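Local coordinates for citrate synthase (Metallosphaera sedula, PDB 6ABW), which probably catalyses the formation of citrate and CoA from oxaloacetate, acetyl-CoA and water in the tricarboxylic acid cycle, at residues 57-62 / 350-355; 46-51 / 280-285; 139-144 / 155-160; 199-204 / 355-360. All blocks are in the same frame, centred on the assembly; numbering follows the deposited sequence.

Interaction 1: 57-62 / 350-355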
loop_
_atom_site.group_PDB
_atom_site.type_symbol
_atom_site.label_atom_id
_atom_site.label_comp_id
_atom_site.label_asym_id
_atom_site.label_seq_id
_atom_site.Cartn_x
_atom_site.Cartn_y
_atom_site.Cartn_z
ATOM N N GLU A 57 25.272 6.095 -5.411
ATOM C CA GLU A 57 25.031 5.712 -6.835
ATOM C C GLU A 57 25.614 4.357 -7.179
ATOM O O GLU A 57 24.997 3.526 -7.825
ATOM C CB GLU A 57 25.618 6.742 -7.798
ATOM C CG GLU A 57 24.934 8.106 -7.699
ATOM C CD GLU A 57 25.627 9.157 -6.807
ATOM O OE1 GLU A 57 26.113 8.810 -5.703
ATOM O OE2 GLU A 57 25.593 10.365 -7.147
ATOM N N GLU A 58 26.817 4.106 -6.677
ATOM C CA GLU A 58 27.427 2.804 -6.848
ATOM C C GLU A 58 26.704 1.678 -6.170
ATOM O O GLU A 58 26.588 0.622 -6.722
ATOM C CB GLU A 58 28.928 2.835 -6.445
ATOM C CG GLU A 58 29.803 3.646 -7.407
ATOM C CD GLU A 58 31.229 3.905 -6.857
ATOM O OE1 GLU A 58 32.180 3.198 -7.314
ATOM O OE2 GLU A 58 31.405 4.736 -5.909
ATOM N N VAL A 59 26.156 1.932 -4.982
ATOM C CA VAL A 59 25.387 0.949 -4.307
ATOM C C VAL A 59 23.992 0.732 -4.975
ATOM O O VAL A 59 23.501 -0.380 -5.007
ATOM C CB VAL A 59 25.275 1.296 -2.768
ATOM C CG1 VAL A 59 24.271 0.404 -2.088
ATOM C CG2 VAL A 59 26.608 1.174 -2.078
ATOM N N VAL A 60 23.408 1.781 -5.537
ATOM C CA VAL A 60 22.207 1.604 -6.357
ATOM C C VAL A 60 22.480 0.598 -7.491
ATOM O O VAL A 60 21.769 -0.356 -7.687
ATOM C CB VAL A 60 21.791 2.943 -6.943
ATOM C CG1 VAL A 60 20.681 2.754 -7.958
ATOM C CG2 VAL A 60 21.279 3.884 -5.835
ATOM N N HIS A 61 23.612 0.791 -8.189
ATOM C CA HIS A 61 24.010 -0.140 -9.267
ATOM C C HIS A 61 24.252 -1.545 -8.755
ATOM O O HIS A 61 23.778 -2.501 -9.346
ATOM C CB HIS A 61 25.220 0.451 -10.024
ATOM C CG HIS A 61 25.521 -0.247 -11.302
ATOM N ND1 HIS A 61 26.016 -1.526 -11.358
ATOM C CD2 HIS A 61 25.231 0.104 -12.586
ATOM C CE1 HIS A 61 26.087 -1.918 -12.619
ATOM N NE2 HIS A 61 25.605 -0.949 -13.383
ATOM N N LEU A 62 24.902 -1.699 -7.608
ATOM C CA LEU A 62 25.106 -3.003 -7.007
ATOM C C LEU A 62 23.843 -3.733 -6.664
ATOM O O LEU A 62 23.721 -4.921 -6.925
ATOM C CB LEU A 62 25.986 -2.824 -5.743
ATOM C CG LEU A 62 26.207 -4.009 -4.848
ATOM C CD1 LEU A 62 27.027 -5.036 -5.626
ATOM C CD2 LEU A 62 26.901 -3.514 -3.557
ATOM N N ARG A 350 15.749 3.375 1.855
ATOM C CA ARG A 350 15.164 2.056 1.722
ATOM C C ARG A 350 14.383 1.862 0.394
ATOM O O ARG A 350 14.184 0.721 -0.004
ATOM C CB ARG A 350 14.321 1.722 2.958
ATOM C CG ARG A 350 13.682 0.345 3.038
ATOM C CD ARG A 350 14.711 -0.773 2.978
ATOM N NE ARG A 350 15.764 -0.622 3.981
ATOM C CZ ARG A 350 15.792 -1.180 5.217
ATOM N NH1 ARG A 350 14.878 -2.058 5.611
ATOM N NH2 ARG A 350 16.773 -0.915 6.052
ATOM N N THR A 351 14.056 2.935 -0.325
ATOM C CA THR A 351 13.490 2.750 -1.666
ATOM C C THR A 351 14.384 1.878 -2.540
ATOM O O THR A 351 13.852 1.091 -3.335
ATOM C CB THR A 351 13.167 4.060 -2.443
ATOM O OG1 THR A 351 14.372 4.826 -2.639
ATOM C CG2 THR A 351 12.113 4.842 -1.706
ATOM N N LEU A 352 15.728 1.887 -2.272
ATOM C CA LEU A 352 16.596 1.064 -3.033
ATOM C C LEU A 352 16.367 -0.375 -2.729
ATOM O O LEU A 352 16.182 -1.139 -3.670
ATOM C CB LEU A 352 18.044 1.414 -2.803
ATOM C CG LEU A 352 19.064 0.564 -3.552
ATOM C CD1 LEU A 352 18.790 0.624 -5.049
ATOM C CD2 LEU A 352 20.528 1.030 -3.286
ATOM N N GLY A 353 16.342 -0.745 -1.454
ATOM C CA GLY A 353 16.038 -2.124 -1.057
ATOM C C GLY A 353 14.645 -2.594 -1.451
ATOM O O GLY A 353 14.495 -3.704 -1.961
ATOM N N TRP A 354 13.630 -1.732 -1.315
ATOM C CA TRP A 354 12.280 -2.099 -1.764
ATOM C C TRP A 354 12.198 -2.429 -3.261
ATOM O O TRP A 354 11.710 -3.476 -3.633
ATOM C CB TRP A 354 11.272 -0.983 -1.418
ATOM C CG TRP A 354 11.023 -0.775 0.046
ATOM C CD1 TRP A 354 11.086 -1.696 1.044
ATOM C CD2 TRP A 354 10.611 0.458 0.664
ATOM N NE1 TRP A 354 10.752 -1.108 2.236
ATOM C CE2 TRP A 354 10.423 0.206 2.022
ATOM C CE3 TRP A 354 10.339 1.728 0.175
ATOM C CZ2 TRP A 354 10.108 1.192 2.908
ATOM C CZ3 TRP A 354 9.994 2.700 1.059
ATOM C CH2 TRP A 354 9.863 2.436 2.398
ATOM N N THR A 355 12.753 -1.578 -4.082
ATOM C CA THR A 355 12.696 -1.756 -5.513
ATOM C C THR A 355 13.546 -2.991 -5.903
ATOM O O THR A 355 13.119 -3.847 -6.727
ATOM C CB THR A 355 13.168 -0.567 -6.295
ATOM O OG1 THR A 355 14.516 -0.174 -5.950
ATOM C CG2 THR A 355 12.240 0.615 -6.217
#

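Interaction 2: 46-51 / 280-285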
loop_
_atom_site.group_PDB
_atom_site.type_symbol
_atom_site.label_atom_id
_atom_site.label_comp_id
_atom_site.label_asym_id
_atom_site.label_seq_id
_atom_site.Cartn_x
_atom_site.Cartn_y
_atom_site.Cartn_z
ATOM N N ASP A 46 31.200 -5.931 2.337
ATOM C CA ASP A 46 30.960 -5.512 3.718
ATOM C C ASP A 46 30.476 -4.079 3.723
ATOM O O ASP A 46 30.997 -3.229 3.010
ATOM C CB ASP A 46 32.248 -5.623 4.532
ATOM C CG ASP A 46 32.519 -7.033 5.045
ATOM O OD1 ASP A 46 31.668 -7.643 5.759
ATOM O OD2 ASP A 46 33.625 -7.553 4.781
ATOM N N ILE A 47 29.522 -3.793 4.587
ATOM C CA ILE A 47 28.954 -2.424 4.622
ATOM C C ILE A 47 29.997 -1.368 4.899
ATOM O O ILE A 47 29.933 -0.298 4.300
ATOM C CB ILE A 47 27.766 -2.330 5.643
ATOM C CG1 ILE A 47 27.099 -0.985 5.584
ATOM C CG2 ILE A 47 28.174 -2.611 7.059
ATOM C CD1 ILE A 47 26.217 -0.785 4.366
ATOM N N GLU A 48 30.965 -1.632 5.770
ATOM C CA GLU A 48 32.030 -0.658 6.080
ATOM C C GLU A 48 32.840 -0.263 4.825
ATOM O O GLU A 48 33.176 0.921 4.624
ATOM C CB GLU A 48 32.913 -1.216 7.237
ATOM C CG GLU A 48 33.836 -0.109 7.750
ATOM C CD GLU A 48 34.859 -0.553 8.794
ATOM O OE1 GLU A 48 34.656 -1.628 9.408
ATOM O OE2 GLU A 48 35.876 0.195 8.968
ATOM N N ASP A 49 33.136 -1.262 3.992
ATOM C CA ASP A 49 33.932 -1.164 2.736
ATOM C C ASP A 49 33.117 -0.331 1.752
ATOM O O ASP A 49 33.662 0.591 1.067
ATOM C CB ASP A 49 34.182 -2.618 2.250
ATOM C CG ASP A 49 35.376 -2.790 1.206
ATOM O OD1 ASP A 49 36.140 -1.795 0.886
ATOM O OD2 ASP A 49 35.470 -3.953 0.696
ATOM N N LEU A 50 31.809 -0.630 1.650
ATOM C CA LEU A 50 30.987 0.177 0.746
ATOM C C LEU A 50 30.929 1.616 1.146
ATOM O O LEU A 50 30.990 2.558 0.287
ATOM C CB LEU A 50 29.576 -0.418 0.636
ATOM C CG LEU A 50 29.555 -1.751 -0.088
ATOM C CD1 LEU A 50 28.160 -2.328 0.063
ATOM C CD2 LEU A 50 29.975 -1.613 -1.566
ATOM N N VAL A 51 30.784 1.866 2.455
ATOM C CA VAL A 51 30.609 3.286 2.862
ATOM C C VAL A 51 31.892 4.060 2.630
ATOM O O VAL A 51 31.881 5.176 2.087
ATOM C CB VAL A 51 30.126 3.448 4.317
ATOM C CG1 VAL A 51 30.251 4.919 4.783
ATOM C CG2 VAL A 51 28.671 3.042 4.433
ATOM N N ALA A 280 25.698 0.957 13.317
ATOM C CA ALA A 280 25.693 1.934 14.388
ATOM C C ALA A 280 27.067 2.542 14.521
ATOM O O ALA A 280 27.156 3.724 14.746
ATOM C CB ALA A 280 25.296 1.266 15.704
ATOM N N LYS A 281 28.133 1.767 14.377
ATOM C CA LYS A 281 29.463 2.303 14.463
ATOM C C LYS A 281 29.773 3.310 13.341
ATOM O O LYS A 281 30.530 4.292 13.513
ATOM C CB LYS A 281 30.459 1.143 14.363
ATOM C CG LYS A 281 30.342 0.203 15.527
ATOM C CD LYS A 281 31.334 -0.944 15.449
ATOM C CE LYS A 281 30.955 -1.959 14.409
ATOM N NZ LYS A 281 30.871 -3.341 14.975
ATOM N N ILE A 282 29.161 3.074 12.187
ATOM C CA ILE A 282 29.402 3.949 11.050
ATOM C C ILE A 282 28.601 5.217 11.219
ATOM O O ILE A 282 29.146 6.337 11.024
ATOM C CB ILE A 282 29.125 3.223 9.732
ATOM C CG1 ILE A 282 29.966 1.983 9.655
ATOM C CG2 ILE A 282 29.455 4.158 8.585
ATOM C CD1 ILE A 282 29.579 0.962 8.620
ATOM N N PHE A 283 27.314 5.098 11.569
ATOM C CA PHE A 283 26.563 6.350 11.879
ATOM C C PHE A 283 27.318 7.186 12.950
ATOM O O PHE A 283 27.421 8.429 12.833
ATOM C CB PHE A 283 25.171 6.045 12.369
ATOM C CG PHE A 283 24.164 5.864 11.285
ATOM C CD1 PHE A 283 23.814 6.933 10.483
ATOM C CD2 PHE A 283 23.573 4.658 11.041
ATOM C CE1 PHE A 283 22.884 6.806 9.461
ATOM C CE2 PHE A 283 22.644 4.515 10.036
ATOM C CZ PHE A 283 22.300 5.605 9.215
ATOM N N LYS A 284 27.870 6.510 13.964
ATOM C CA LYS A 284 28.596 7.257 14.996
ATOM C C LYS A 284 29.763 8.083 14.455
ATOM O O LYS A 284 29.918 9.268 14.793
ATOM C CB LYS A 284 29.076 6.318 16.087
ATOM C CG LYS A 284 29.705 7.120 17.234
ATOM C CD LYS A 284 30.149 6.241 18.337
ATOM C CE LYS A 284 30.807 7.108 19.412
ATOM N NZ LYS A 284 31.252 6.173 20.489
ATOM N N LYS A 285 30.549 7.463 13.616
ATOM C CA LYS A 285 31.725 8.071 12.989
ATOM C C LYS A 285 31.328 9.342 12.296
ATOM O O LYS A 285 31.952 10.393 12.485
ATOM C CB LYS A 285 32.290 7.087 12.004
ATOM C CG LYS A 285 33.470 7.531 11.144
ATOM C CD LYS A 285 33.735 6.372 10.161
ATOM C CE LYS A 285 35.186 6.210 9.733
ATOM N NZ LYS A 285 35.501 7.222 8.708
#

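Interaction 3: 139-144 / 155-160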
loop_
_atom_site.group_PDB
_atom_site.type_symbol
_atom_site.label_atom_id
_atom_site.label_comp_id
_atom_site.label_asym_id
_atom_site.label_seq_id
_atom_site.Cartn_x
_atom_site.Cartn_y
_atom_site.Cartn_z
ATOM N N ALA A 139 12.261 9.852 -5.452
ATOM C CA ALA A 139 12.220 9.798 -3.980
ATOM C C ALA A 139 12.956 10.960 -3.376
ATOM O O ALA A 139 12.477 11.559 -2.417
ATOM C CB ALA A 139 12.714 8.465 -3.443
ATOM N N SER A 140 14.087 11.325 -3.981
ATOM C CA SER A 140 14.833 12.524 -3.568
ATOM C C SER A 140 13.983 13.789 -3.703
ATOM O O SER A 140 13.851 14.593 -2.747
ATOM C CB SER A 140 16.143 12.617 -4.402
ATOM O OG SER A 140 16.843 13.763 -4.040
ATOM N N THR A 141 13.363 13.956 -4.861
ATOM C CA THR A 141 12.494 15.103 -5.079
ATOM C C THR A 141 11.341 15.194 -4.097
ATOM O O THR A 141 11.063 16.240 -3.535
ATOM C CB THR A 141 11.977 15.034 -6.497
ATOM O OG1 THR A 141 13.105 15.006 -7.408
ATOM C CG2 THR A 141 11.100 16.255 -6.831
ATOM N N VAL A 142 10.690 14.054 -3.875
ATOM C CA VAL A 142 9.595 13.959 -2.909
ATOM C C VAL A 142 10.011 14.271 -1.496
ATOM O O VAL A 142 9.386 15.121 -0.855
ATOM C CB VAL A 142 8.932 12.577 -2.993
ATOM C CG1 VAL A 142 7.962 12.358 -1.839
ATOM C CG2 VAL A 142 8.219 12.497 -4.361
ATOM N N VAL A 143 11.115 13.698 -1.013
ATOM C CA VAL A 143 11.475 13.896 0.378
ATOM C C VAL A 143 11.914 15.355 0.657
ATOM O O VAL A 143 11.497 15.983 1.638
ATOM C CB VAL A 143 12.505 12.855 0.824
ATOM C CG1 VAL A 143 12.922 13.150 2.237
ATOM C CG2 VAL A 143 11.898 11.453 0.787
ATOM N N ALA A 144 12.624 15.938 -0.298
ATOM C CA ALA A 144 13.092 17.303 -0.173
ATOM C C ALA A 144 11.870 18.251 -0.092
ATOM O O ALA A 144 11.839 19.167 0.732
ATOM C CB ALA A 144 13.997 17.642 -1.378
ATOM N N PRO A 155 8.851 25.368 -3.128
ATOM C CA PRO A 155 9.414 24.085 -3.621
ATOM C C PRO A 155 10.817 24.179 -4.220
ATOM O O PRO A 155 11.252 25.258 -4.677
ATOM C CB PRO A 155 8.429 23.617 -4.696
ATOM C CG PRO A 155 7.262 24.506 -4.600
ATOM C CD PRO A 155 7.537 25.644 -3.702
ATOM N N ALA A 156 11.502 23.056 -4.293
ATOM C CA ALA A 156 12.796 23.002 -4.996
ATOM C C ALA A 156 12.989 21.618 -5.566
ATOM O O ALA A 156 12.890 20.632 -4.817
ATOM C CB ALA A 156 13.940 23.263 -4.038
ATOM N N ILE A 157 13.396 21.545 -6.810
ATOM C CA ILE A 157 13.690 20.259 -7.484
ATOM C C ILE A 157 15.171 20.020 -7.470
ATOM O O ILE A 157 15.965 20.927 -7.855
ATOM C CB ILE A 157 13.203 20.323 -8.957
ATOM C CG1 ILE A 157 11.729 20.796 -9.034
ATOM C CG2 ILE A 157 13.430 18.974 -9.692
ATOM C CD1 ILE A 157 10.732 19.877 -8.342
ATOM N N PRO A 158 15.614 18.812 -7.039
ATOM C CA PRO A 158 17.048 18.515 -7.176
ATOM C C PRO A 158 17.585 18.707 -8.582
ATOM O O PRO A 158 16.909 18.407 -9.566
ATOM C CB PRO A 158 17.173 17.101 -6.748
ATOM C CG PRO A 158 15.905 16.844 -5.873
ATOM C CD PRO A 158 14.858 17.652 -6.553
ATOM N N GLU A 159 18.799 19.212 -8.639
ATOM C CA GLU A 159 19.499 19.432 -9.907
ATOM C C GLU A 159 20.782 18.674 -9.925
ATOM O O GLU A 159 21.345 18.365 -8.854
ATOM C CB GLU A 159 19.810 20.900 -10.063
ATOM C CG GLU A 159 18.562 21.689 -9.926
ATOM C CD GLU A 159 18.701 23.100 -10.390
ATOM O OE1 GLU A 159 19.676 23.791 -9.995
ATOM O OE2 GLU A 159 17.798 23.507 -11.122
ATOM N N PRO A 160 21.297 18.390 -11.132
ATOM C CA PRO A 160 22.570 17.714 -11.251
ATOM C C PRO A 160 23.665 18.342 -10.421
ATOM O O PRO A 160 23.706 19.553 -10.208
ATOM C CB PRO A 160 22.901 17.861 -12.724
ATOM C CG PRO A 160 21.586 18.022 -13.362
ATOM C CD PRO A 160 20.889 18.951 -12.436
#

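Interaction 4: 199-204 / 355-360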
loop_
_atom_site.group_PDB
_atom_site.type_symbol
_atom_site.label_atom_id
_atom_site.label_comp_id
_atom_site.label_asym_id
_atom_site.label_seq_id
_atom_site.Cartn_x
_atom_site.Cartn_y
_atom_site.Cartn_z
ATOM N N ALA A 199 7.919 -5.286 7.554
ATOM C CA ALA A 199 6.558 -5.221 7.014
ATOM C C ALA A 199 6.497 -4.396 5.756
ATOM O O ALA A 199 5.718 -4.683 4.874
ATOM C CB ALA A 199 5.561 -4.685 8.036
ATOM N N SER A 200 7.262 -3.310 5.704
ATOM C CA SER A 200 7.280 -2.499 4.490
ATOM C C SER A 200 7.752 -3.259 3.237
ATOM O O SER A 200 7.102 -3.228 2.198
ATOM C CB SER A 200 8.103 -1.242 4.696
ATOM O OG SER A 200 9.442 -1.533 5.159
ATOM N N THR A 201 8.791 -4.057 3.367
ATOM C CA THR A 201 9.271 -4.852 2.256
ATOM C C THR A 201 8.223 -5.922 1.940
ATOM O O THR A 201 7.918 -6.145 0.765
ATOM C CB THR A 201 10.667 -5.465 2.571
ATOM O OG1 THR A 201 11.593 -4.423 2.895
ATOM C CG2 THR A 201 11.218 -6.203 1.378
ATOM N N THR A 202 7.638 -6.530 2.959
ATOM C CA THR A 202 6.589 -7.533 2.763
ATOM C C THR A 202 5.374 -6.949 1.979
ATOM O O THR A 202 4.916 -7.571 1.040
ATOM C CB THR A 202 6.161 -8.150 4.085
ATOM O OG1 THR A 202 7.285 -8.705 4.767
ATOM C CG2 THR A 202 5.115 -9.212 3.891
ATOM N N ALA A 203 4.925 -5.731 2.344
ATOM C CA ALA A 203 3.831 -5.091 1.611
ATOM C C ALA A 203 4.189 -4.848 0.166
ATOM O O ALA A 203 3.351 -5.043 -0.719
ATOM C CB ALA A 203 3.413 -3.803 2.274
ATOM N N ALA A 204 5.408 -4.405 -0.083
ATOM C CA ALA A 204 5.907 -4.223 -1.467
ATOM C C ALA A 204 5.850 -5.533 -2.238
ATOM O O ALA A 204 5.382 -5.513 -3.334
ATOM C CB ALA A 204 7.274 -3.629 -1.506
ATOM N N THR A 355 12.753 -1.578 -4.082
ATOM C CA THR A 355 12.696 -1.756 -5.513
ATOM C C THR A 355 13.546 -2.991 -5.903
ATOM O O THR A 355 13.119 -3.847 -6.727
ATOM C CB THR A 355 13.168 -0.567 -6.295
ATOM O OG1 THR A 355 14.516 -0.174 -5.950
ATOM C CG2 THR A 355 12.240 0.615 -6.217
ATOM N N ALA A 356 14.716 -3.147 -5.258
ATOM C CA ALA A 356 15.550 -4.282 -5.619
ATOM C C ALA A 356 14.932 -5.613 -5.213
ATOM O O ALA A 356 15.021 -6.636 -5.984
ATOM C CB ALA A 356 16.956 -4.141 -5.007
ATOM N N HIS A 357 14.268 -5.659 -4.065
ATOM C CA HIS A 357 13.558 -6.881 -3.639
ATOM C C HIS A 357 12.382 -7.235 -4.538
ATOM O O HIS A 357 12.154 -8.400 -4.829
ATOM C CB HIS A 357 13.067 -6.809 -2.205
ATOM C CG HIS A 357 14.099 -7.154 -1.191
ATOM N ND1 HIS A 357 14.371 -8.455 -0.851
ATOM C CD2 HIS A 357 14.867 -6.385 -0.374
ATOM C CE1 HIS A 357 15.359 -8.481 0.042
ATOM N NE2 HIS A 357 15.664 -7.235 0.360
ATOM N N VAL A 358 11.609 -6.251 -4.964
ATOM C CA VAL A 358 10.467 -6.552 -5.775
ATOM C C VAL A 358 10.925 -6.999 -7.178
ATOM O O VAL A 358 10.318 -7.924 -7.710
ATOM C CB VAL A 358 9.370 -5.477 -5.854
ATOM C CG1 VAL A 358 8.780 -5.291 -4.443
ATOM C CG2 VAL A 358 9.831 -4.168 -6.417
ATOM N N ILE A 359 11.996 -6.422 -7.695
ATOM C CA ILE A 359 12.509 -6.790 -9.026
ATOM C C ILE A 359 12.979 -8.235 -8.959
ATOM O O ILE A 359 12.616 -9.031 -9.794
ATOM C CB ILE A 359 13.578 -5.867 -9.536
ATOM C CG1 ILE A 359 13.004 -4.515 -9.844
ATOM C CG2 ILE A 359 14.301 -6.469 -10.785
ATOM C CD1 ILE A 359 13.988 -3.465 -10.127
ATOM N N GLU A 360 13.716 -8.589 -7.911
ATOM C CA GLU A 360 14.166 -9.989 -7.702
ATOM C C GLU A 360 13.016 -10.924 -7.628
ATOM O O GLU A 360 13.002 -12.017 -8.257
ATOM C CB GLU A 360 14.921 -10.137 -6.384
ATOM C CG GLU A 360 16.383 -10.331 -6.438
ATOM C CD GLU A 360 16.981 -10.705 -5.037
ATOM O OE1 GLU A 360 18.143 -11.166 -5.067
ATOM O OE2 GLU A 360 16.305 -10.539 -3.951
#

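Interaction 1: 57-62 / 350-355
Leu352 pushes its forked end against the backbone of helix 56-65 at Val59 and Val60, a case of one leucine carrying a helix-helix contact. With CG anti to the backbone N (chi1 179°), the side chain reaches straight out from helix 342-365 and presents both methyls. CD2 comes closest: it lies 3.5 Å from Val60 CA and 3.7 Å from Val59 O, so it packs on the main chain itself. Both valines also meet this methyl. Val59 meets the leucine at about a right angle, its CG1 4.0 Å from Leu352 CD2, while Val60 crosses at a slant and brings CG2 to 3.9 Å from the same methyl. The second branch, Leu352 CD1, rests 3.8 Å from Val60 CA and 4.1 Å from Val60 CG1. No hydrogen bond spans the pair, and all three residues are buried. An alanine here would probably open a gap beside Val60 and strip both valines of their partner across the helices. Behind Leu352, Thr351 and Thr355 turn to helix 128-151; on the far helix, Glu58 forms a salt bridge with Arg389 of the second subunit. This is apolar helix-helix packing, joining helix 342-365 to helix 56-65 in the mainly helical citrate synthase fold.

Interaction 2: 46-51 / 280-285
Helix-on-helix packing, with a single isoleucine set against a short helix, joins helix 278-292 to helix 47-53, which directly follows the small antiparallel sheet near the start of the chain. The touching side chain is Ile282, whose two branches divide the work. Its CG1 branch, anti to the carbonyl carbon (chi1 -57°), runs out so that CD1 settles on the first turn of helix 47-53, 3.9 Å from Glu48 CA and 4.1 Å from Glu48 N. There CD1 also meets Ile47 CG2 at 4.1 Å, the two isoleucines crossing at a slant, and Glu48 CB at 4.2 Å. The other branch, Ile282 CG2, faces the next turn and touches Val51 CG1 at 4.0 Å; the two side chains lie alongside, pointing opposite ways. Ile282 thus bridges residues one turn apart. The short segments run 29° from parallel with their axes 10.9 Å apart, a spacing the isoleucine fills without any hydrogen bond across the interface. Glu48 marks the solvent side, whereas Ile47 and Val51 continue inward onto helix 179-191, and Phe283 packs on helix 325-335. Asp46 forms a salt bridge with Lys380 of the second subunit. Ile47 lies about 12 Å, side chain to side chain, from His270, a predicted active-site residue, near that site but not part of it. The contact is helix-helix packing within the mainly helical citrate synthase fold.

Interaction 3: 139-144 / 155-160
Thr141 and Pro158 meet where the chain, having left helix 128-151, passes back along that helix before entering helix 164-173. This is a helix packed against its own following loop, within the mainly helical citrate synthase fold, and it illustrates how a proline-rich connection can be held by packing and by a bridging asparagine, with no direct hydrogen bond across.

The apolar contacts involve both Ile157 and Pro158. With OG1 of Thr141 at chi1 -57°, its methyl CG2 lies anti to the backbone N and meets Ile157 CD1 at 3.9 Å; it also lies 4.0 Å from Pro158 CD. The isoleucine leaves its backbone pointing away from the helix, and its chain bends back to bring CD1 into touch. Pro158 is instead directed at the helix and touches it through CD and CG, its CD 3.8 Å from Thr141 CA.

Polar atoms take part mainly as neighbours of carbon. Ser140 OG sits 3.7 Å from Pro158 CG; the serine also packs on Phe164 and Phe168 of helix 164-173. The hydroxyl of Thr141 is hydrogen-bonded to Tyr85 O, which satisfies this buried group and holds its rotation, while Asn145 ND2 links Thr141 O and Ala156 O, tying helix to loop. Replacing Thr141 with an alanine is likely to leave Tyr85 O without this partner and Ile157 CD1 without the methyl it rests on.

The tightest approach brings oxygen and ring carbon together: Thr141 OG1 lies 3.3 Å from Pro158 CD and 3.7 Å from Pro158 CG.

Interaction 4: 199-204 / 355-360
Two first torsions set up the meeting of Thr201 and His357. In Thr201, chi1 of -57° places CG2 opposite the backbone N and leaves OG1 on the N side, so the methyl, not the hydroxyl, is the group set over the His357 ring. In His357, chi1 of -83° puts the ring beside its own backbone N, with one face turned to the threonine. The result is a CH-pi contact: Thr201 CG2 stands over that face, 4.3 Å from the centroid of the His357 ring and 27° off its normal. The methyl is displaced toward the root of the ring, 4.0 Å from His357 CG and 4.1 Å from His357 CD2. Both ring nitrogens have partners at the rim, NE2 with Asp194 and ND1 with Lys26, two bonds that would hold the ring in this rotation.

One turn further along helix 199-208, the side-chain contact is aliphatic, and the valine methyl also rests on the main chain. Val358 CG1 reaches Ala204 CB at 3.7 Å and lies 3.6 Å from Ala204 O. The small alanine lets the valine come this close to the backbone.

Around this pair, Val358 also packs on Ile214 of helix 214-225, and Thr355 and Ile359 turn to helix 128-151. Helix 199-208 meets the second subunit on another side, through Ala199, Thr202 and Ala203, so the contact joins helix 342-365 to a helix of the dimer interface.

How the interactions relate
Helix 342-365 ties much of this set together: interactions 1 and 4 use successive parts of it, share Thr355 and have centres about 12 Å apart, with a weak, probable hydrogen bond from Trp354 to Ser200 between them. Interaction 2 lies about 16 Å from interaction 1 by centres and touches it through Leu50 and Leu62, on consecutive helices 47-53 and 56-65. Interaction 3, its centre about 17 Å from that of interaction 1, reaches it through Ala139 and Thr351. Along the chain, interaction 3 is nested inside both 1 and 2 and closes before 4 opens, whereas 1, 2 and 4 cross one another. Early and late helices are thus interlocked in one core, and interactions 1, 2 and 4 also border the second subunit.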